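Local coordinates for ribosomal RNA small subunit methyltransferase E (Legionella pneumophila, PDB 5O95), which probably methylates the N3 position of a specific uridine in 16S ribosomal RNA, using S-adenosyl-L-methionine as the methyl donor, at residues C109-K121 and I195-I207. Residues are numbered along the deposited sequence; the frame is centred on the assembly and turned at random.
Sequences CITPLITERCQVK and IIGPEGGFSDEEI
Glu206 reaches from the first turn of helix 204-212 to the backbone of the turn at 115-118. Its OE2 accepts from Glu116 N at 2.8 Å, on the syn side but 31° out of the carboxylate plane. Its OE1 accepts from Ser203 N through the anti lone pair. Ser203 OG in turn accepts from Glu206 N, which completes a capping box. One carboxylate thus closes the helix start and holds the turn. Both oxygens are engaged, which fixes its rotation and would help keep it ionised. Thr115 N donates to Cys118 SG.

Arg117 lies along loop 197-203. Its chain is extended from CG to NE, and this carries the guanidinium past Gly201. Arg117 NH1 donates to Gly200 O at 3.0 Å, the oxygen lying 17° out of the guanidinium plane. One face of the group rests over the backbone at Phe202 and Ser203.

Two waters join the loops. Water 1 accepts from Thr115 OG1 and Arg117 N and donates to Gly201 O and to Glu206 OE1, 2.6 Å away. Water 2 links Arg117 O to Gly200 N.

Packing is sparse. Pro198 CD comes within 3.3 Å of Thr115 OG1. Cys118 SG lies 4.3 Å from Pro198 CB. Deeper, Leu113 CD2 packs on Ile195 CG2 at 3.7 Å, the two side chains crossing at about a right angle.

The contact joins loops after strands 109-114 and 191-196 of the parallel sheet in the SPOUT methyltransferase domain. Strand 82-88 runs between these two strands. Gly197 is known to bind S-adenosyl-L-methionine, though none is bound here, so loop 197-203 borders the cofactor site. Glu199 OE2 accepts from Thr227 N, a residue also known to bind S-adenosyl-L-methionine. Leu159 and Phe162 of helix 159-165 pack against Ile195.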
ATOM      1  N   CYS B 109      -6.404   9.101  13.406  0.51 13.19           N
ATOM      2  CA  CYS B 109      -7.534   9.931  13.005  0.51 15.72           C
ATOM      3  C   CYS B 109      -7.469  10.109  11.499  0.51 15.22           C
ATOM      4  O   CYS B 109      -6.381  10.260  10.946  0.51 17.66           O
ATOM      5  CB  CYS B 109      -7.420  11.326  13.619  0.51 14.19           C
ATOM      6  SG  CYS B 109      -8.963  12.265  13.589  0.51 16.69           S
ATOM      7  N   ILE B 110      -8.632  10.116  10.849  1.00 17.19           N
ATOM      8  CA  ILE B 110      -8.721  10.283   9.399  1.00 15.35           C
ATOM      9  C   ILE B 110      -9.775  11.339   9.108  1.00 19.71           C
ATOM     10  O   ILE B 110     -10.912  11.205   9.568  1.00 19.14           O
ATOM     11  CB  ILE B 110      -9.124   8.978   8.686  1.00 18.96           C
ATOM     12  CG1 ILE B 110      -8.207   7.828   9.071  1.00 25.50           C
ATOM     13  CG2 ILE B 110      -9.083   9.192   7.160  1.00 20.38           C
ATOM     14  CD1 ILE B 110      -8.813   6.469   8.803  1.00 23.77           C
ATOM     15  N   THR B 111      -9.422  12.344   8.305  1.00 18.69           N
ATOM     16  CA  THR B 111     -10.386  13.336   7.814  1.00 21.27           C
ATOM     17  C   THR B 111     -10.454  13.279   6.294  1.00 16.52           C
ATOM     18  O   THR B 111      -9.428  13.498   5.630  1.00 19.48           O
ATOM     19  CB  THR B 111      -9.996  14.758   8.251  1.00 22.13           C
ATOM     20  OG1 THR B 111     -10.051  14.859   9.678  1.00 21.84           O
ATOM     21  CG2 THR B 111     -10.945  15.796   7.622  1.00 24.69           C
ATOM     22  N   PRO B 112     -11.601  12.973   5.695  1.00 19.40           N
ATOM     23  CA  PRO B 112     -11.737  13.158   4.243  1.00 22.72           C
ATOM     24  C   PRO B 112     -11.643  14.644   3.941  1.00 19.80           C
ATOM     25  O   PRO B 112     -12.265  15.466   4.606  1.00 21.89           O
ATOM     26  CB  PRO B 112     -13.138  12.602   3.943  1.00 21.49           C
ATOM     27  CG  PRO B 112     -13.475  11.720   5.149  1.00 24.05           C
ATOM     28  CD  PRO B 112     -12.811  12.403   6.302  1.00 22.78           C
ATOM     29  N   LEU B 113     -10.822  14.990   2.953  1.00 20.00           N
ATOM     30  CA  LEU B 113     -10.472  16.373   2.688  1.00 21.25           C
ATOM     31  C   LEU B 113     -11.010  16.782   1.326  1.00 27.22           C
ATOM     32  O   LEU B 113     -10.926  16.021   0.361  1.00 25.20           O
ATOM     33  CB  LEU B 113      -8.948  16.532   2.714  1.00 22.60           C
ATOM     34  CG  LEU B 113      -8.384  17.952   2.766  1.00 31.43           C
ATOM     35  CD1 LEU B 113      -8.818  18.681   4.048  1.00 29.04           C
ATOM     36  CD2 LEU B 113      -6.871  17.909   2.653  1.00 28.72           C
ATOM     37  N   ILE B 114     -11.563  17.989   1.252  1.00 24.69           N
ATOM     38  CA  ILE B 114     -11.994  18.583  -0.011  1.00 24.56           C
ATOM     39  C   ILE B 114     -11.040  19.720  -0.309  1.00 23.67           C
ATOM     40  O   ILE B 114     -10.848  20.612   0.526  1.00 32.30           O
ATOM     41  CB  ILE B 114     -13.450  19.073   0.065  1.00 28.75           C
ATOM     42  CG1 ILE B 114     -14.346  17.935   0.563  1.00 31.03           C
ATOM     43  CG2 ILE B 114     -13.889  19.573  -1.300  1.00 29.62           C
ATOM     44  CD1 ILE B 114     -15.715  18.408   1.044  1.00 37.35           C
ATOM     45  N   THR B 115     -10.407  19.664  -1.484  1.00 26.00           N
ATOM     46  CA  THR B 115      -9.467  20.670  -1.935  1.00 27.24           C
ATOM     47  C   THR B 115      -9.872  21.099  -3.334  1.00 35.45           C
ATOM     48  O   THR B 115     -10.757  20.504  -3.958  1.00 29.91           O
ATOM     49  CB  THR B 115      -8.020  20.149  -1.936  1.00 28.62           C
ATOM     50  OG1 THR B 115      -7.793  19.363  -3.110  1.00 30.42           O
ATOM     51  CG2 THR B 115      -7.743  19.303  -0.705  1.00 27.66           C
ATOM     52  N   GLU B 116      -9.190  22.141  -3.820  1.00 28.54           N
ATOM     53  CA  GLU B 116      -9.611  22.822  -5.042  1.00 31.24           C
ATOM     54  C   GLU B 116      -9.500  21.909  -6.257  1.00 35.31           C
ATOM     55  O   GLU B 116     -10.347  21.960  -7.159  1.00 33.45           O
ATOM     56  CB  GLU B 116      -8.783  24.092  -5.220  1.00 37.48           C
ATOM     57  CG  GLU B 116      -9.123  24.922  -6.446  1.00 55.06           C
ATOM     58  CD  GLU B 116      -8.366  26.246  -6.486  1.00 59.05           C
ATOM     59  OE1 GLU B 116      -8.580  27.091  -5.589  1.00 67.03           O
ATOM     60  OE2 GLU B 116      -7.546  26.436  -7.407  1.00 51.51           O
ATOM     61  N   ARG B 117      -8.490  21.039  -6.284  1.00 30.86           N
ATOM     62  CA  ARG B 117      -8.227  20.208  -7.451  1.00 29.57           C
ATOM     63  C   ARG B 117      -8.752  18.776  -7.335  1.00 27.38           C
ATOM     64  O   ARG B 117      -8.377  17.932  -8.153  1.00 34.51           O
ATOM     65  CB  ARG B 117      -6.739  20.218  -7.780  1.00 30.03           C
ATOM     66  CG  ARG B 117      -6.240  21.623  -8.010  1.00 35.67           C
ATOM     67  CD  ARG B 117      -4.830  21.636  -8.537  1.00 31.50           C
ATOM     68  NE  ARG B 117      -4.407  22.980  -8.914  1.00 30.68           N
ATOM     69  CZ  ARG B 117      -3.133  23.308  -9.114  1.00 36.89           C
ATOM     70  NH1 ARG B 117      -2.189  22.388  -8.950  1.00 33.93           N
ATOM     71  NH2 ARG B 117      -2.802  24.545  -9.471  1.00 36.73           N
ATOM     72  N   CYS B 118      -9.612  18.479  -6.363  1.00 31.39           N
ATOM     73  CA  CYS B 118     -10.192  17.143  -6.314  1.00 27.25           C
ATOM     74  C   CYS B 118     -11.043  16.886  -7.554  1.00 36.19           C
ATOM     75  O   CYS B 118     -11.666  17.795  -8.107  1.00 43.65           O
ATOM     76  CB  CYS B 118     -11.031  16.962  -5.047  1.00 33.90           C
ATOM     77  SG  CYS B 118     -10.033  16.957  -3.551  1.00 32.77           S
ATOM     78  N   GLN B 119     -11.048  15.632  -8.005  1.00 49.20           N
ATOM     79  CA  GLN B 119     -11.731  15.283  -9.246  1.00 78.11           C
ATOM     80  C   GLN B 119     -13.231  15.079  -9.076  1.00 37.95           C
ATOM     81  O   GLN B 119     -13.934  14.917 -10.080  1.00 41.51           O
ATOM     82  CB  GLN B 119     -11.122  14.009  -9.845  1.00 62.41           C
ATOM     83  CG  GLN B 119      -9.766  14.199 -10.502  1.00 77.40           C
ATOM     84  CD  GLN B 119      -9.165  12.890 -10.978  1.00 93.84           C
ATOM     85  OE1 GLN B 119      -8.524  12.174 -10.205  1.00 50.04           O
ATOM     86  NE2 GLN B 119      -9.371  12.567 -12.255  1.00 66.23           N
ATOM     87  N   VAL B 120     -13.743  15.088  -7.845  1.00 32.72           N
ATOM     88  CA  VAL B 120     -15.051  14.523  -7.556  1.00 39.43           C
ATOM     89  C   VAL B 120     -15.869  15.470  -6.695  1.00 48.13           C
ATOM     90  O   VAL B 120     -15.344  16.380  -6.049  1.00 38.70           O
ATOM     91  CB  VAL B 120     -14.942  13.152  -6.858  1.00 43.41           C
ATOM     92  CG1 VAL B 120     -14.357  12.128  -7.813  1.00 40.52           C
ATOM     93  CG2 VAL B 120     -14.084  13.276  -5.619  1.00 34.35           C
ATOM     94  N   LYS B 121     -17.178  15.227  -6.699  1.00 32.17           N
ATOM     95  CA  LYS B 121     -18.144  15.901  -5.845  1.00 44.54           C
ATOM     96  C   LYS B 121     -19.109  14.858  -5.309  1.00 52.87           C
ATOM     97  O   LYS B 121     -19.557  13.980  -6.052  1.00 49.28           O
ATOM     98  CB  LYS B 121     -18.942  16.940  -6.639  1.00 38.33           C
ATOM     99  CG  LYS B 121     -18.124  18.116  -7.142  1.00 78.19           C
ATOM    100  CD  LYS B 121     -17.735  19.043  -6.004  1.00 75.45           C
ATOM    101  CE  LYS B 121     -18.959  19.466  -5.206  1.00 77.98           C
ATOM    102  NZ  LYS B 121     -20.045  19.986  -6.085  1.00 71.31           N
ATOM    103  N   ILE B 195      -1.265  16.068   5.440  1.00 17.02           N
ATOM    104  CA  ILE B 195      -2.175  16.367   4.341  1.00 18.81           C
ATOM    105  C   ILE B 195      -1.669  15.662   3.091  1.00 22.03           C
ATOM    106  O   ILE B 195      -0.541  15.905   2.647  1.00 20.04           O
ATOM    107  CB  ILE B 195      -2.265  17.878   4.090  1.00 20.92           C
ATOM    108  CG1 ILE B 195      -2.865  18.582   5.306  1.00 22.96           C
ATOM    109  CG2 ILE B 195      -3.135  18.148   2.859  1.00 19.21           C
ATOM    110  CD1 ILE B 195      -2.933  20.074   5.173  1.00 23.11           C
ATOM    111  N   ILE B 196      -2.503  14.802   2.515  1.00 17.42           N
ATOM    112  CA  ILE B 196      -2.265  14.228   1.193  1.00 19.06           C
ATOM    113  C   ILE B 196      -3.309  14.816   0.268  1.00 21.85           C
ATOM    114  O   ILE B 196      -4.513  14.621   0.484  1.00 19.06           O
ATOM    115  CB  ILE B 196      -2.394  12.706   1.226  1.00 20.16           C
ATOM    116  CG1 ILE B 196      -1.505  12.177   2.347  1.00 25.75           C
ATOM    117  CG2 ILE B 196      -2.093  12.104  -0.149  1.00 20.60           C
ATOM    118  CD1 ILE B 196      -0.768  10.978   2.009  1.00 29.44           C
ATOM    119  N   GLY B 197      -2.856  15.549  -0.752  1.00 20.58           N
ATOM    120  CA  GLY B 197      -3.752  16.158  -1.701  1.00 22.36           C
ATOM    121  C   GLY B 197      -4.126  15.235  -2.841  1.00 20.22           C
ATOM    122  O   GLY B 197      -3.732  14.069  -2.899  1.00 21.51           O
ATOM    123  N   PRO B 198      -4.913  15.760  -3.775  1.00 22.56           N
ATOM    124  CA  PRO B 198      -5.296  14.978  -4.951  1.00 21.76           C
ATOM    125  C   PRO B 198      -4.128  14.884  -5.917  1.00 23.10           C
ATOM    126  O   PRO B 198      -3.110  15.567  -5.787  1.00 24.22           O
ATOM    127  CB  PRO B 198      -6.429  15.809  -5.565  1.00 23.51           C
ATOM    128  CG  PRO B 198      -6.046  17.243  -5.211  1.00 24.78           C
ATOM    129  CD  PRO B 198      -5.399  17.149  -3.831  1.00 25.83           C
ATOM    130  N   GLU B 199      -4.307  14.032  -6.923  1.00 25.12           N
ATOM    131  CA  GLU B 199      -3.247  13.821  -7.903  1.00 23.51           C
ATOM    132  C   GLU B 199      -2.855  15.110  -8.605  1.00 25.60           C
ATOM    133  O   GLU B 199      -1.683  15.288  -8.937  1.00 28.76           O
ATOM    134  CB  GLU B 199      -3.638  12.715  -8.884  1.00 33.12           C
ATOM    135  CG  GLU B 199      -4.047  11.447  -8.138  1.00 65.90           C
ATOM    136  CD  GLU B 199      -3.670  10.147  -8.825  1.00 79.36           C
ATOM    137  OE1 GLU B 199      -3.650  10.113 -10.075  1.00 77.24           O
ATOM    138  OE2 GLU B 199      -3.409   9.154  -8.101  1.00 26.60           O
ATOM    139  N   GLY B 200      -3.794  16.035  -8.806  1.00 25.73           N
ATOM    140  CA  GLY B 200      -3.460  17.298  -9.438  1.00 25.75           C
ATOM    141  C   GLY B 200      -2.779  18.325  -8.562  1.00 25.77           C
ATOM    142  O   GLY B 200      -2.460  19.413  -9.041  1.00 29.81           O
ATOM    143  N   GLY B 201      -2.575  18.042  -7.278  1.00 24.68           N
ATOM    144  CA  GLY B 201      -1.813  18.930  -6.422  1.00 26.53           C
ATOM    145  C   GLY B 201      -2.652  20.001  -5.751  1.00 28.01           C
ATOM    146  O   GLY B 201      -3.862  19.857  -5.540  1.00 30.61           O
ATOM    147  N   PHE B 202      -1.978  21.101  -5.404  1.00 28.49           N
ATOM    148  CA  PHE B 202      -2.586  22.223  -4.698  1.00 27.67           C
ATOM    149  C   PHE B 202      -2.360  23.518  -5.466  1.00 39.51           C
ATOM    150  O   PHE B 202      -1.310  23.716  -6.084  1.00 36.78           O
ATOM    151  CB  PHE B 202      -1.957  22.399  -3.313  1.00 25.35           C
ATOM    152  CG  PHE B 202      -2.106  21.198  -2.409  1.00 28.61           C
ATOM    153  CD1 PHE B 202      -3.254  21.022  -1.657  1.00 25.72           C
ATOM    154  CD2 PHE B 202      -1.096  20.265  -2.305  1.00 27.25           C
ATOM    155  CE1 PHE B 202      -3.383  19.924  -0.820  1.00 26.57           C
ATOM    156  CE2 PHE B 202      -1.221  19.174  -1.481  1.00 27.30           C
ATOM    157  CZ  PHE B 202      -2.371  19.008  -0.735  1.00 25.23           C
ATOM    158  N   SER B 203      -3.340  24.416  -5.393  1.00 37.17           N
ATOM    159  CA  SER B 203      -3.187  25.728  -6.009  1.00 37.20           C
ATOM    160  C   SER B 203      -2.220  26.582  -5.192  1.00 38.95           C
ATOM    161  O   SER B 203      -1.909  26.281  -4.037  1.00 35.94           O
ATOM    162  CB  SER B 203      -4.538  26.435  -6.105  1.00 39.81           C
ATOM    163  OG  SER B 203      -4.943  26.923  -4.840  1.00 40.21           O
ATOM    164  N   ASP B 204      -1.734  27.662  -5.813  1.00 36.63           N
ATOM    165  CA  ASP B 204      -0.826  28.567  -5.112  1.00 35.95           C
ATOM    166  C   ASP B 204      -1.474  29.145  -3.862  1.00 40.50           C
ATOM    167  O   ASP B 204      -0.810  29.322  -2.832  1.00 37.18           O
ATOM    168  CB  ASP B 204      -0.388  29.701  -6.040  1.00 37.45           C
ATOM    169  CG  ASP B 204       0.611  29.246  -7.081  1.00 65.63           C
ATOM    170  OD1 ASP B 204       1.310  28.240  -6.839  1.00 60.87           O
ATOM    171  OD2 ASP B 204       0.698  29.902  -8.140  1.00 53.33           O
ATOM    172  N   GLU B 205      -2.774  29.443  -3.935  1.00 36.41           N
ATOM    173  CA  GLU B 205      -3.475  29.997  -2.784  1.00 43.06           C
ATOM    174  C   GLU B 205      -3.613  28.963  -1.673  1.00 32.19           C
ATOM    175  O   GLU B 205      -3.516  29.301  -0.488  1.00 38.29           O
ATOM    176  CB  GLU B 205      -4.841  30.534  -3.222  1.00 42.18           C
ATOM    177  CG  GLU B 205      -5.777  30.924  -2.093  1.00 59.68           C
ATOM    178  CD  GLU B 205      -7.156  31.310  -2.592  1.00 83.80           C
ATOM    179  OE1 GLU B 205      -7.370  31.296  -3.823  1.00 79.10           O
ATOM    180  OE2 GLU B 205      -8.027  31.623  -1.754  1.00106.84           O
ATOM    181  N   GLU B 206      -3.838  27.697  -2.035  1.00 30.55           N
ATOM    182  CA  GLU B 206      -3.901  26.655  -1.017  1.00 32.07           C
ATOM    183  C   GLU B 206      -2.568  26.517  -0.298  1.00 30.26           C
ATOM    184  O   GLU B 206      -2.528  26.362   0.928  1.00 31.77           O
ATOM    185  CB  GLU B 206      -4.321  25.328  -1.646  1.00 30.51           C
ATOM    186  CG  GLU B 206      -5.762  25.333  -2.103  1.00 35.25           C
ATOM    187  CD  GLU B 206      -6.192  24.012  -2.689  1.00 43.81           C
ATOM    188  OE1 GLU B 206      -5.482  23.483  -3.568  1.00 36.13           O
ATOM    189  OE2 GLU B 206      -7.245  23.503  -2.264  1.00 32.99           O
ATOM    190  N   ILE B 207      -1.461  26.591  -1.042  1.00 31.80           N
ATOM    191  CA  ILE B 207      -0.150  26.441  -0.418  1.00 31.23           C
ATOM    192  C   ILE B 207       0.156  27.628   0.485  1.00 31.51           C
ATOM    193  O   ILE B 207       0.794  27.477   1.537  1.00 32.84           O
ATOM    194  CB  ILE B 207       0.938  26.209  -1.483  1.00 33.36           C
ATOM    195  CG1 ILE B 207       0.716  24.860  -2.159  1.00 27.31           C
ATOM    196  CG2 ILE B 207       2.324  26.272  -0.863  1.00 36.10           C
ATOM    197  CD1 ILE B 207       0.682  23.706  -1.174  1.00 31.64           C
TER
HETATM  198  O   HOH W   1      -6.139  21.111  -4.530  1.00 25.57           O
HETATM  199  O   HOH W   2      -6.651  16.128  -9.069  1.00 29.12           O